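Local coordinates for FACT complex subunit POB3 (Chaetomium thermophilum var. thermophilum, PDB 4KHB), which probably acts within the FACT histone chaperone complex to reorganise nucleosomes during transcription, replication and DNA repair, this piece being its N-terminal part with PH-like domains, at residues E8-I13 against Q80-R85. Residues are numbered along the deposited sequence; the frame is centred on the assembly and turned at random.
Sequences ESFDHI and QEDYER
Arg85 reaches from helix 83-92 to strand 8-11 and lays its guanidinium over one face of the Phe10 ring. The planes lie within 14° of each other and Arg85 CZ stands 3.8 Å from the ring centroid, 32° off the ring normal, so the stack and its cation-pi contact are off-centre. A bend at chi3 (108°) helps bring the guanidinium flat against the ring, while its NE/NH2 edge faces the strand. There Arg85 NH2 donates to the backbone Ser9 O at 2.6 Å, from outside the carbonyl plane. Glu8 adds a salt bridge, its OE1 accepting from Arg85 NE and, weakly, NH2; the NE contact is modelled very short, so its exact length is doubtful. Asp82 OD1 lies at the Phe10 edge, 4.0 Å from CE2, whereas its OD2 accepts from Gln79 N. An alanine in place of Phe10 would probably leave the guanidinium without its stacking surface, freer to swing away from Ser9 O. The contact ties strand 8-11, paired with strand 22-27, to the start of the helix following strand 72-78, consistent with the C-terminal helix that closes one barrel end in PH folds; Phe10 also packs on Leu86 and Ile89 and meets Phe78 edge-to-face.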
loop_
_atom_site.group_PDB
_atom_site.type_symbol
_atom_site.label_atom_id
_atom_site.label_comp_id
_atom_site.label_asym_id
_atom_site.label_seq_id
_atom_site.Cartn_x
_atom_site.Cartn_y
_atom_site.Cartn_z
ATOM N N GLU H 8 17.013 14.509 18.133
ATOM C CA GLU H 8 16.753 13.077 18.181
ATOM C C GLU H 8 17.049 12.470 16.820
ATOM O O GLU H 8 16.436 12.842 15.816
ATOM C CB GLU H 8 15.308 12.786 18.580
ATOM C CG GLU H 8 14.990 13.056 20.040
ATOM C CD GLU H 8 15.615 12.025 20.958
ATOM O OE1 GLU H 8 15.980 10.936 20.465
ATOM O OE2 GLU H 8 15.729 12.294 22.171
ATOM N N SER H 9 17.994 11.540 16.786
ATOM C CA SER H 9 18.457 10.993 15.520
ATOM C C SER H 9 18.107 9.518 15.413
ATOM O O SER H 9 18.088 8.798 16.415
ATOM C CB SER H 9 19.966 11.203 15.366
ATOM O OG SER H 9 20.418 10.722 14.116
ATOM N N PHE H 10 17.840 9.070 14.192
ATOM C CA PHE H 10 17.474 7.685 13.942
ATOM C C PHE H 10 18.177 7.230 12.672
ATOM O O PHE H 10 18.156 7.934 11.659
ATOM C CB PHE H 10 15.957 7.544 13.795
ATOM C CG PHE H 10 15.192 7.861 15.049
ATOM C CD1 PHE H 10 14.793 9.161 15.333
ATOM C CD2 PHE H 10 14.876 6.855 15.951
ATOM C CE1 PHE H 10 14.085 9.449 16.493
ATOM C CE2 PHE H 10 14.171 7.133 17.108
ATOM C CZ PHE H 10 13.775 8.431 17.381
ATOM N N ASP H 11 18.805 6.061 12.727
ATOM C CA ASP H 11 19.605 5.590 11.605
ATOM C C ASP H 11 18.879 4.555 10.753
ATOM O O ASP H 11 17.923 3.924 11.209
ATOM C CB ASP H 11 20.932 5.020 12.113
ATOM C CG ASP H 11 22.053 6.041 12.072
ATOM O OD1 ASP H 11 22.175 6.748 11.049
ATOM O OD2 ASP H 11 22.809 6.138 13.060
ATOM N N HIS H 12 19.341 4.400 9.513
ATOM C CA HIS H 12 18.821 3.388 8.592
ATOM C C HIS H 12 17.342 3.591 8.266
ATOM O O HIS H 12 16.547 2.652 8.339
ATOM C CB HIS H 12 19.068 1.972 9.125
ATOM C CG HIS H 12 19.130 0.929 8.053
ATOM N ND1 HIS H 12 20.055 0.964 7.033
ATOM C CD2 HIS H 12 18.373 -0.173 7.839
ATOM C CE1 HIS H 12 19.866 -0.073 6.235
ATOM N NE2 HIS H 12 18.853 -0.780 6.703
ATOM N N ILE H 13 16.980 4.815 7.894
ATOM C CA ILE H 13 15.590 5.141 7.599
ATOM C C ILE H 13 15.405 5.447 6.111
ATOM O O ILE H 13 16.216 6.159 5.513
ATOM C CB ILE H 13 15.111 6.342 8.445
ATOM C CG1 ILE H 13 15.338 6.071 9.937
ATOM C CG2 ILE H 13 13.648 6.658 8.155
ATOM C CD1 ILE H 13 14.634 4.826 10.457
ATOM N N GLN H 80 10.832 -1.459 16.458
ATOM C CA GLN H 80 9.661 -1.442 17.326
ATOM C C GLN H 80 9.945 -0.689 18.627
ATOM O O GLN H 80 9.054 -0.062 19.202
ATOM C CB GLN H 80 9.211 -2.878 17.628
ATOM C CG GLN H 80 7.919 -2.985 18.431
ATOM C CD GLN H 80 7.365 -4.399 18.471
ATOM O OE1 GLN H 80 7.967 -5.296 19.060
ATOM N NE2 GLN H 80 6.215 -4.601 17.842
ATOM N N GLU H 81 11.197 -0.753 19.074
ATOM C CA GLU H 81 11.627 -0.094 20.303
ATOM C C GLU H 81 11.622 1.433 20.179
ATOM O O GLU H 81 11.649 2.149 21.187
ATOM C CB GLU H 81 13.026 -0.599 20.695
ATOM C CG GLU H 81 14.126 0.457 20.681
ATOM C CD GLU H 81 15.513 -0.141 20.534
ATOM O OE1 GLU H 81 16.444 0.330 21.222
ATOM O OE2 GLU H 81 15.673 -1.077 19.722
ATOM N N ASP H 82 11.546 1.929 18.948
ATOM C CA ASP H 82 11.683 3.360 18.692
ATOM C C ASP H 82 10.408 4.150 18.984
ATOM O O ASP H 82 10.430 5.378 18.963
ATOM C CB ASP H 82 12.105 3.612 17.237
ATOM C CG ASP H 82 13.511 3.133 16.936
ATOM O OD1 ASP H 82 14.378 3.210 17.830
ATOM O OD2 ASP H 82 13.743 2.678 15.795
ATOM N N TYR H 83 9.302 3.453 19.236
ATOM C CA TYR H 83 8.002 4.116 19.376
ATOM C C TYR H 83 7.916 5.194 20.454
ATOM O O TYR H 83 7.432 6.299 20.198
ATOM C CB TYR H 83 6.867 3.103 19.578
ATOM C CG TYR H 83 5.542 3.787 19.818
ATOM C CD1 TYR H 83 4.806 4.301 18.760
ATOM C CD2 TYR H 83 5.036 3.936 21.104
ATOM C CE1 TYR H 83 3.605 4.943 18.974
ATOM C CE2 TYR H 83 3.839 4.577 21.327
ATOM C CZ TYR H 83 3.128 5.075 20.259
ATOM O OH TYR H 83 1.930 5.713 20.479
ATOM N N GLU H 84 8.375 4.863 21.655
ATOM C CA GLU H 84 8.207 5.741 22.811
ATOM C C GLU H 84 8.968 7.060 22.650
ATOM O O GLU H 84 8.495 8.119 23.075
ATOM C CB GLU H 84 8.562 4.993 24.111
ATOM C CG GLU H 84 10.020 4.565 24.256
ATOM C CD GLU H 84 10.444 4.446 25.712
ATOM O OE1 GLU H 84 9.589 4.638 26.607
ATOM O OE2 GLU H 84 11.636 4.172 25.967
ATOM N N ARG H 85 10.135 6.988 22.019
ATOM C CA ARG H 85 10.923 8.173 21.710
ATOM C C ARG H 85 10.192 9.042 20.688
ATOM O O ARG H 85 10.094 10.258 20.849
ATOM C CB ARG H 85 12.286 7.754 21.159
ATOM C CG ARG H 85 13.479 8.423 21.825
ATOM C CD ARG H 85 14.783 7.755 21.406
ATOM N NE ARG H 85 15.559 8.594 20.495
ATOM C CZ ARG H 85 16.367 8.126 19.548
ATOM N NH1 ARG H 85 16.511 6.820 19.379
ATOM N NH2 ARG H 85 17.029 8.968 18.767
#